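Local coordinates for NADPH-quinone reductase (Pediococcus pentosaceus ATCC 25745, PDB 3HA2), which probably acts as an NAD(P)H-dependent quinone reductase that carries electrons through bound FMN, the chain being its flavodoxin-like fold portion, at residues A[54-58]-A[160-166]; A[48-52]-A[89-93]; A[98-104]-A[141-145]. One frame throughout, in Å; residues are numbered along the deposited sequence.

Contact 1: A[54-58]-A[160-166]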
loop_
_atom_site.group_PDB
_atom_site.type_symbol
_atom_site.label_atom_id
_atom_site.label_comp_id
_atom_site.label_asym_id
_atom_site.label_seq_id
_atom_site.Cartn_x
_atom_site.Cartn_y
_atom_site.Cartn_z
ATOM N N ARG A 54 -10.178 -12.189 15.808
ATOM C CA ARG A 54 -9.408 -12.400 14.591
ATOM C C ARG A 54 -9.954 -11.459 13.525
ATOM O O ARG A 54 -11.150 -11.448 13.251
ATOM C CB ARG A 54 -9.514 -13.855 14.117
ATOM C CG ARG A 54 -8.773 -14.125 12.818
ATOM C CD ARG A 54 -8.818 -15.619 12.455
ATOM N NE ARG A 54 -8.106 -16.427 13.443
ATOM C CZ ARG A 54 -8.158 -17.755 13.508
ATOM N NH1 ARG A 54 -8.898 -18.447 12.642
ATOM N NH2 ARG A 54 -7.480 -18.395 14.456
ATOM N N ILE A 55 -9.061 -10.671 12.944
ATOM C CA ILE A 55 -9.424 -9.656 11.977
ATOM C C ILE A 55 -8.791 -10.084 10.665
ATOM O O ILE A 55 -7.568 -10.230 10.575
ATOM C CB ILE A 55 -8.879 -8.235 12.358
ATOM C CG1 ILE A 55 -9.042 -7.897 13.869
ATOM C CG2 ILE A 55 -9.485 -7.164 11.445
ATOM C CD1 ILE A 55 -10.476 -7.937 14.423
ATOM N N ILE A 56 -9.628 -10.298 9.661
ATOM C CA ILE A 56 -9.146 -10.707 8.358
ATOM C C ILE A 56 -9.394 -9.591 7.353
ATOM O O ILE A 56 -10.506 -9.075 7.243
ATOM C CB ILE A 56 -9.822 -12.012 7.926
ATOM C CG1 ILE A 56 -9.299 -13.167 8.792
ATOM C CG2 ILE A 56 -9.621 -12.263 6.439
ATOM C CD1 ILE A 56 -10.140 -14.439 8.714
ATOM N N LEU A 57 -8.353 -9.200 6.636
ATOM C CA LEU A 57 -8.540 -8.211 5.581
ATOM C C LEU A 57 -8.580 -8.956 4.271
ATOM O O LEU A 57 -7.638 -9.680 3.926
ATOM C CB LEU A 57 -7.400 -7.207 5.560
ATOM C CG LEU A 57 -7.053 -6.574 6.911
ATOM C CD1 LEU A 57 -5.902 -5.571 6.675
ATOM C CD2 LEU A 57 -8.251 -5.916 7.598
ATOM N N GLU A 58 -9.678 -8.766 3.550
ATOM C CA GLU A 58 -9.978 -9.535 2.341
ATOM C C GLU A 58 -10.080 -8.586 1.140
ATOM O O GLU A 58 -11.010 -7.751 1.042
ATOM C CB GLU A 58 -11.289 -10.304 2.553
ATOM C CG GLU A 58 -11.724 -11.134 1.372
ATOM C CD GLU A 58 -12.705 -12.213 1.745
ATOM O OE1 GLU A 58 -12.647 -12.733 2.888
ATOM O OE2 GLU A 58 -13.533 -12.556 0.876
ATOM N N TYR A 160 -10.542 -21.527 3.361
ATOM C CA TYR A 160 -11.067 -20.215 3.762
ATOM C C TYR A 160 -11.923 -20.293 5.031
ATOM O O TYR A 160 -11.760 -19.486 5.960
ATOM C CB TYR A 160 -11.862 -19.623 2.595
ATOM C CG TYR A 160 -12.515 -18.282 2.880
ATOM C CD1 TYR A 160 -11.746 -17.123 3.026
ATOM C CD2 TYR A 160 -13.906 -18.176 2.986
ATOM C CE1 TYR A 160 -12.353 -15.883 3.282
ATOM C CE2 TYR A 160 -14.521 -16.944 3.243
ATOM C CZ TYR A 160 -13.741 -15.807 3.388
ATOM O OH TYR A 160 -14.354 -14.589 3.608
ATOM N N GLN A 161 -12.801 -21.296 5.087
ATOM C CA GLN A 161 -13.607 -21.552 6.285
ATOM C C GLN A 161 -12.740 -21.799 7.517
ATOM O O GLN A 161 -13.011 -21.255 8.584
ATOM C CB GLN A 161 -14.542 -22.747 6.075
ATOM C CG GLN A 161 -15.683 -22.486 5.128
ATOM C CD GLN A 161 -16.475 -23.751 4.832
ATOM O OE1 GLN A 161 -15.954 -24.869 4.959
ATOM N NE2 GLN A 161 -17.735 -23.584 4.432
ATOM N N GLN A 162 -11.704 -22.619 7.365
ATOM C CA GLN A 162 -10.750 -22.885 8.447
ATOM C C GLN A 162 -10.010 -21.617 8.857
ATOM O O GLN A 162 -9.825 -21.343 10.049
ATOM C CB GLN A 162 -9.741 -23.945 8.009
ATOM C CG GLN A 162 -10.373 -25.322 7.794
ATOM C CD GLN A 162 -11.060 -25.810 9.053
ATOM O OE1 GLN A 162 -10.414 -26.018 10.087
ATOM N NE2 GLN A 162 -12.380 -25.979 8.983
ATOM N N TYR A 163 -9.614 -20.845 7.849
ATOM C CA TYR A 163 -8.892 -19.588 8.057
ATOM C C TYR A 163 -9.705 -18.635 8.929
ATOM O O TYR A 163 -9.169 -18.001 9.832
ATOM C CB TYR A 163 -8.543 -18.955 6.705
ATOM C CG TYR A 163 -7.434 -17.911 6.775
ATOM C CD1 TYR A 163 -6.117 -18.283 7.066
ATOM C CD2 TYR A 163 -7.706 -16.549 6.551
ATOM C CE1 TYR A 163 -5.084 -17.324 7.132
ATOM C CE2 TYR A 163 -6.672 -15.585 6.608
ATOM C CZ TYR A 163 -5.375 -15.989 6.899
ATOM O OH TYR A 163 -4.366 -15.044 6.970
ATOM N N ALA A 164 -11.012 -18.578 8.678
ATOM C CA ALA A 164 -11.925 -17.719 9.418
ATOM C C ALA A 164 -12.337 -18.251 10.793
ATOM O O ALA A 164 -12.735 -17.473 11.653
ATOM C CB ALA A 164 -13.174 -17.431 8.572
ATOM N N THR A 165 -12.266 -19.564 11.011
ATOM C CA THR A 165 -12.892 -20.144 12.213
ATOM C C THR A 165 -11.997 -21.056 13.046
ATOM O O THR A 165 -12.223 -21.207 14.250
ATOM C CB THR A 165 -14.166 -20.965 11.876
ATOM O OG1 THR A 165 -13.796 -22.128 11.125
ATOM C CG2 THR A 165 -15.166 -20.151 11.078
ATOM N N ASN A 166 -11.024 -21.706 12.410
ATOM C CA ASN A 166 -10.152 -22.624 13.138
ATOM C C ASN A 166 -9.434 -21.862 14.238
ATOM O O ASN A 166 -8.569 -21.010 13.976
ATOM C CB ASN A 166 -9.163 -23.340 12.214
ATOM C CG ASN A 166 -8.180 -24.208 12.976
ATOM O OD1 ASN A 166 -8.560 -25.205 13.591
ATOM N ND2 ASN A 166 -6.904 -23.835 12.933
#

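Contact 2: A[48-52]-A[89-93]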
loop_
_atom_site.group_PDB
_atom_site.type_symbol
_atom_site.label_atom_id
_atom_site.label_comp_id
_atom_site.label_asym_id
_atom_site.label_seq_id
_atom_site.Cartn_x
_atom_site.Cartn_y
_atom_site.Cartn_z
ATOM N N LEU A 48 -16.291 -2.448 15.895
ATOM C CA LEU A 48 -16.237 -3.816 15.364
ATOM C C LEU A 48 -14.899 -4.481 15.659
ATOM O O LEU A 48 -14.847 -5.656 16.032
ATOM C CB LEU A 48 -16.522 -3.821 13.859
ATOM C CG LEU A 48 -17.964 -3.504 13.451
ATOM C CD1 LEU A 48 -18.042 -3.423 11.926
ATOM C CD2 LEU A 48 -18.931 -4.574 13.973
ATOM N N LEU A 49 -13.808 -3.737 15.501
ATOM C CA LEU A 49 -12.489 -4.278 15.846
ATOM C C LEU A 49 -12.408 -4.724 17.302
ATOM O O LEU A 49 -11.917 -5.824 17.600
ATOM C CB LEU A 49 -11.389 -3.270 15.548
ATOM C CG LEU A 49 -11.187 -3.007 14.056
ATOM C CD1 LEU A 49 -10.410 -1.710 13.901
ATOM C CD2 LEU A 49 -10.431 -4.131 13.405
ATOM N N LEU A 50 -12.907 -3.882 18.201
ATOM C CA LEU A 50 -12.835 -4.167 19.630
ATOM C C LEU A 50 -13.611 -5.431 19.994
ATOM O O LEU A 50 -13.266 -6.105 20.961
ATOM C CB LEU A 50 -13.337 -2.976 20.451
ATOM C CG LEU A 50 -12.450 -1.724 20.523
ATOM C CD1 LEU A 50 -13.157 -0.610 21.293
ATOM C CD2 LEU A 50 -11.112 -2.026 21.167
ATOM N N GLN A 51 -14.649 -5.732 19.217
ATOM C CA GLN A 51 -15.569 -6.836 19.497
ATOM C C GLN A 51 -15.091 -8.162 18.896
ATOM O O GLN A 51 -15.736 -9.193 19.075
ATOM C CB GLN A 51 -16.956 -6.518 18.930
ATOM C CG GLN A 51 -17.688 -5.374 19.624
ATOM C CD GLN A 51 -18.950 -4.956 18.879
ATOM O OE1 GLN A 51 -19.174 -3.769 18.633
ATOM N NE2 GLN A 51 -19.774 -5.928 18.507
ATOM N N ASN A 52 -13.989 -8.134 18.152
ATOM C CA ASN A 52 -13.527 -9.352 17.472
ATOM C C ASN A 52 -12.105 -9.727 17.845
ATOM O O ASN A 52 -11.321 -8.864 18.240
ATOM C CB ASN A 52 -13.719 -9.246 15.954
ATOM C CG ASN A 52 -15.185 -9.317 15.554
ATOM O OD1 ASN A 52 -15.690 -10.394 15.221
ATOM N ND2 ASN A 52 -15.884 -8.187 15.629
ATOM N N ALA A 89 -5.207 -1.014 21.134
ATOM C CA ALA A 89 -6.518 -1.655 21.161
ATOM C C ALA A 89 -6.497 -3.061 20.574
ATOM O O ALA A 89 -7.292 -3.922 20.974
ATOM C CB ALA A 89 -7.538 -0.793 20.426
ATOM N N LEU A 90 -5.564 -3.288 19.651
ATOM C CA LEU A 90 -5.493 -4.544 18.899
ATOM C C LEU A 90 -4.594 -5.596 19.516
ATOM O O LEU A 90 -4.488 -6.700 18.975
ATOM C CB LEU A 90 -5.059 -4.263 17.454
ATOM C CG LEU A 90 -5.854 -3.146 16.758
ATOM C CD1 LEU A 90 -5.195 -2.777 15.445
ATOM C CD2 LEU A 90 -7.309 -3.545 16.538
ATOM N N GLU A 91 -3.975 -5.284 20.657
ATOM C CA GLU A 91 -2.974 -6.188 21.243
ATOM C C GLU A 91 -3.549 -7.575 21.492
ATOM O O GLU A 91 -4.583 -7.705 22.137
ATOM C CB GLU A 91 -2.428 -5.630 22.562
ATOM C CG GLU A 91 -1.340 -6.513 23.176
ATOM C CD GLU A 91 -0.712 -5.904 24.416
ATOM O OE1 GLU A 91 -1.206 -4.853 24.904
ATOM O OE2 GLU A 91 0.285 -6.483 24.898
ATOM N N GLY A 92 -2.879 -8.607 20.981
ATOM C CA GLY A 92 -3.328 -9.988 21.183
ATOM C C GLY A 92 -4.323 -10.518 20.153
ATOM O O GLY A 92 -4.617 -11.724 20.139
ATOM N N LYS A 93 -4.873 -9.634 19.322
ATOM C CA LYS A 93 -5.767 -10.065 18.239
ATOM C C LYS A 93 -4.916 -10.643 17.108
ATOM O O LYS A 93 -3.709 -10.364 17.021
ATOM C CB LYS A 93 -6.642 -8.898 17.737
ATOM C CG LYS A 93 -7.535 -8.284 18.815
ATOM C CD LYS A 93 -8.335 -7.076 18.279
ATOM C CE LYS A 93 -9.047 -6.345 19.409
ATOM N NZ LYS A 93 -10.168 -7.183 19.958
HETATM O O HOH W 1 -10.985 -5.779 22.375
#

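Contact 3: A[98-104]-A[141-145]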
loop_
_atom_site.group_PDB
_atom_site.type_symbol
_atom_site.label_atom_id
_atom_site.label_comp_id
_atom_site.label_asym_id
_atom_site.label_seq_id
_atom_site.Cartn_x
_atom_site.Cartn_y
_atom_site.Cartn_z
ATOM N N VAL A 98 -6.668 -12.287 3.328
ATOM C CA VAL A 98 -7.143 -13.105 2.198
ATOM C C VAL A 98 -6.990 -12.241 0.947
ATOM O O VAL A 98 -7.810 -11.356 0.705
ATOM C CB VAL A 98 -8.606 -13.570 2.389
ATOM C CG1 VAL A 98 -9.087 -14.412 1.160
ATOM C CG2 VAL A 98 -8.713 -14.409 3.683
ATOM N N VAL A 99 -5.913 -12.474 0.184
ATOM C CA VAL A 99 -5.572 -11.614 -0.951
ATOM C C VAL A 99 -5.749 -12.357 -2.264
ATOM O O VAL A 99 -5.210 -13.442 -2.444
ATOM C CB VAL A 99 -4.129 -10.995 -0.816
ATOM C CG1 VAL A 99 -3.041 -12.087 -0.617
ATOM C CG2 VAL A 99 -3.818 -10.108 -2.010
ATOM N N SER A 100 -6.550 -11.796 -3.162
ATOM C CA SER A 100 -6.837 -12.493 -4.406
ATOM C C SER A 100 -6.089 -11.825 -5.557
ATOM O O SER A 100 -5.859 -10.598 -5.540
ATOM C CB SER A 100 -8.350 -12.579 -4.645
ATOM O OG SER A 100 -8.897 -11.290 -4.760
ATOM N N THR A 101 -5.645 -12.638 -6.513
ATOM C CA THR A 101 -4.916 -12.126 -7.671
ATOM C C THR A 101 -5.481 -12.786 -8.935
ATOM O O THR A 101 -6.000 -13.874 -8.867
ATOM C CB THR A 101 -3.379 -12.415 -7.598
ATOM O OG1 THR A 101 -3.104 -13.728 -8.096
ATOM C CG2 THR A 101 -2.831 -12.297 -6.191
ATOM N N GLY A 102 -5.390 -12.095 -10.066
ATOM C CA GLY A 102 -5.712 -12.667 -11.367
ATOM C C GLY A 102 -4.495 -13.321 -12.017
ATOM O O GLY A 102 -4.578 -13.812 -13.145
ATOM N N ASP A 103 -3.361 -13.313 -11.316
ATOM C CA ASP A 103 -2.129 -13.935 -11.809
ATOM C C ASP A 103 -1.920 -15.305 -11.196
ATOM O O ASP A 103 -2.334 -15.555 -10.061
ATOM C CB ASP A 103 -0.916 -13.057 -11.461
ATOM C CG ASP A 103 -1.031 -11.659 -12.022
ATOM O OD1 ASP A 103 -1.181 -11.521 -13.254
ATOM O OD2 ASP A 103 -0.975 -10.694 -11.229
ATOM N N ASN A 104 -1.259 -16.189 -11.945
ATOM C CA ASN A 104 -0.873 -17.486 -11.425
ATOM C C ASN A 104 0.020 -17.305 -10.199
ATOM O O ASN A 104 0.874 -16.419 -10.172
ATOM C CB ASN A 104 -0.150 -18.308 -12.493
ATOM C CG ASN A 104 -0.018 -19.760 -12.109
ATOM O OD1 ASN A 104 0.754 -20.108 -11.223
ATOM N ND2 ASN A 104 -0.780 -20.633 -12.780
ATOM N N ALA A 141 -3.436 -16.704 0.180
ATOM C CA ALA A 141 -3.389 -16.141 -1.184
ATOM C C ALA A 141 -4.322 -16.934 -2.094
ATOM O O ALA A 141 -4.320 -18.177 -2.076
ATOM C CB ALA A 141 -1.948 -16.125 -1.730
ATOM N N VAL A 142 -5.132 -16.209 -2.863
ATOM C CA VAL A 142 -6.164 -16.807 -3.706
ATOM C C VAL A 142 -5.859 -16.390 -5.144
ATOM O O VAL A 142 -6.128 -15.262 -5.535
ATOM C CB VAL A 142 -7.570 -16.325 -3.271
ATOM C CG1 VAL A 142 -8.663 -16.893 -4.174
ATOM C CG2 VAL A 142 -7.839 -16.696 -1.803
ATOM N N HIS A 143 -5.329 -17.325 -5.930
ATOM C CA HIS A 143 -4.858 -17.018 -7.276
ATOM C C HIS A 143 -5.804 -17.564 -8.352
ATOM O O HIS A 143 -6.000 -18.773 -8.452
ATOM C CB HIS A 143 -3.464 -17.594 -7.480
ATOM C CG HIS A 143 -2.415 -16.983 -6.611
ATOM N ND1 HIS A 143 -1.828 -17.665 -5.566
ATOM C CD2 HIS A 143 -1.823 -15.770 -6.648
ATOM C CE1 HIS A 143 -0.926 -16.894 -4.991
ATOM N NE2 HIS A 143 -0.896 -15.742 -5.631
ATOM N N GLN A 144 -6.404 -16.652 -9.121
ATOM C CA GLN A 144 -7.268 -16.997 -10.282
ATOM C C GLN A 144 -8.471 -17.839 -9.872
ATOM O O GLN A 144 -8.820 -18.827 -10.531
ATOM C CB GLN A 144 -6.461 -17.669 -11.396
ATOM C CG GLN A 144 -5.334 -16.774 -11.944
ATOM C CD GLN A 144 -4.515 -17.424 -13.060
ATOM O OE1 GLN A 144 -4.310 -18.634 -13.093
ATOM N NE2 GLN A 144 -4.045 -16.598 -13.987
ATOM N N PHE A 145 -9.124 -17.423 -8.787
ATOM C CA PHE A 145 -10.192 -18.227 -8.210
ATOM C C PHE A 145 -11.234 -18.656 -9.232
ATOM O O PHE A 145 -11.652 -19.813 -9.240
ATOM C CB PHE A 145 -10.901 -17.507 -7.068
ATOM C CG PHE A 145 -12.017 -18.307 -6.476
ATOM C CD1 PHE A 145 -11.760 -19.269 -5.499
ATOM C CD2 PHE A 145 -13.318 -18.135 -6.919
ATOM C CE1 PHE A 145 -12.801 -20.028 -4.957
ATOM C CE2 PHE A 145 -14.360 -18.908 -6.399
ATOM C CZ PHE A 145 -14.094 -19.858 -5.415
HETATM O O HOH W 2 -8.629 -14.934 -7.491
HETATM O O HOH W 3 -2.863 -20.013 -14.696
#

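Contact 1: A[54-58]-A[160-166]
Arg54 reaches from the start of strand 54-58 to the C-terminal end of helix 160-165 and grips the carbonyl oxygen of Asn166 end-on with both terminal nitrogens. NH1 and NH2 each lie 2.9 Å from Asn166 O, and that oxygen sits in the guanidinium plane while the two donors approach it from the same face of its carbonyl. NH1 also makes a weak bond to Tyr163 O. With CG anti to the backbone N (chi1 178°) and the chain bent only at chi3, the side chain is long enough to span this distance; its NE is taken by a salt bridge to Glu94, which fixes the rotation of the flat group. Ile56, two residues on and pointing the same way, fills the middle of the contact: its CD1 lies 3.8 Å from Ala164 CA and 3.9 Å from Tyr163 CD2. Ala164 turns its methyl away from the strand and offers its backbone to CD1, whereas Tyr163 packs its ring against the isoleucine and sends its hydroxyl on to Pro138 O and Ile97 N. At the far end Tyr160 OH donates to the syn lone pair of Glu58 OE1, 2.6 Å away, with ring and carboxylate nearly perpendicular. An apolar centre is thus closed by a polar link at each end, and the positive guanidinium is likely to be favoured by the carbonyls gathered at the helix C-terminus.

Contact 2: A[48-52]-A[89-93]
Lys93 extends its side chain to the end of helix 42-50, where NZ meets three backbone carbonyls. The one short bond runs from Lys93 NZ to Asn52 O, at 2.7 Å. Weak bonds run from Lys93 NZ to Leu49 O at 3.2 Å and to Leu50 O at 3.4 Å. Water 1 accepts from Lys93 NZ at 2.9 Å and donates to Leu50 O, bridging the two. The chain stays extended as far as CE and turns at chi4 (-70°), which swings NZ in among these oxygens. The positive ammonium suits a helix C-terminus, where it supplies donors to the last carbonyls, Leu49 O also taking Asn52 N. In this flavodoxin-like fold the contact ties the helix before strand 54-60 to the type II turn, Leu90 to Lys93, that leads into strand 94-101; Lys93 N closes the turn onto Leu90 O, and at the backbone angles of Gly92 a side chain would collide with Glu91 O. Asn52 ND2 donates back to Leu48 O at 2.8 Å, nearly straight at 165°, and that oxygen also takes a weak bond from Gln51 N. Leu50 CD2 touches Ala89 CB at 3.9 Å, while Leu49 CB meets Leu90 CD2.

Contact 3: A[98-104]-A[141-145]
Val142 is held between Val99 and Thr101 by the alternating bonds of parallel strands: its N donates to Val99 O and its O accepts from Thr101 N, both at 2.8 Å. Two residues on, Gln144 N reaches Thr101 O at 2.8 Å, carrying the pairing past the last bridge, Thr101 with His143. The side chain of Gln144 then lies alongside the turn at Gly102, where NE2 donates to Gly102 O at 3.0 Å, coming from above the carbonyl plane; with CG anti to the carbonyl carbon (chi1 -60°), the straight chain carries the amide out to the turn. Its OE1 takes a bond from water 3, which accepts from Asn104 ND2; Asn104 OD1 in turn accepts from Asn106 N. Replacing Gln144 with an alanine would probably leave Gly102 O without this donor and water 3 without its acceptor, freeing the turn to shift. On the face of Ser100 and Val142, Val142 CG2 meets Val98 CG1 at 3.9 Å, beta-branched side chains that suit an extended backbone, and behind them lie Leu156 and Tyr160 of helix 150-165. On the other face Val99 and His143 both touch Ile118. Water 2 bridges Thr101 O and Phe145 N. Strand 135-143, outermost in this chain beside strand 94-101, completes the five-stranded parallel sheet of order 2-1-3-4-5 characteristic of the flavodoxin-like fold, whose relatives generally bind flavin at the C-terminal edge.

All three contacts belong to one flavodoxin-like alpha/beta fold with a five-stranded parallel sheet. Contacts 1 and 3 have centres 16 Å apart and share its neighbouring strands 54-60 and 94-101: Val98 packs on Ile56, Tyr160 and Tyr163, and Leu57 O probably accepts a hydrogen bond from Val98 N. Contact 2, centred 14 Å from contact 1, joins it where Leu49 CD2 meets Ile55 CG2. Contacts 2 and 3, about 27 Å apart between centres, do not touch and lie on opposite sides of the chain's centre. Along the sequence contact 2 closes before contact 3 opens, while contact 1 spans contact 3 and interleaves with contact 2, tying early and late parts together.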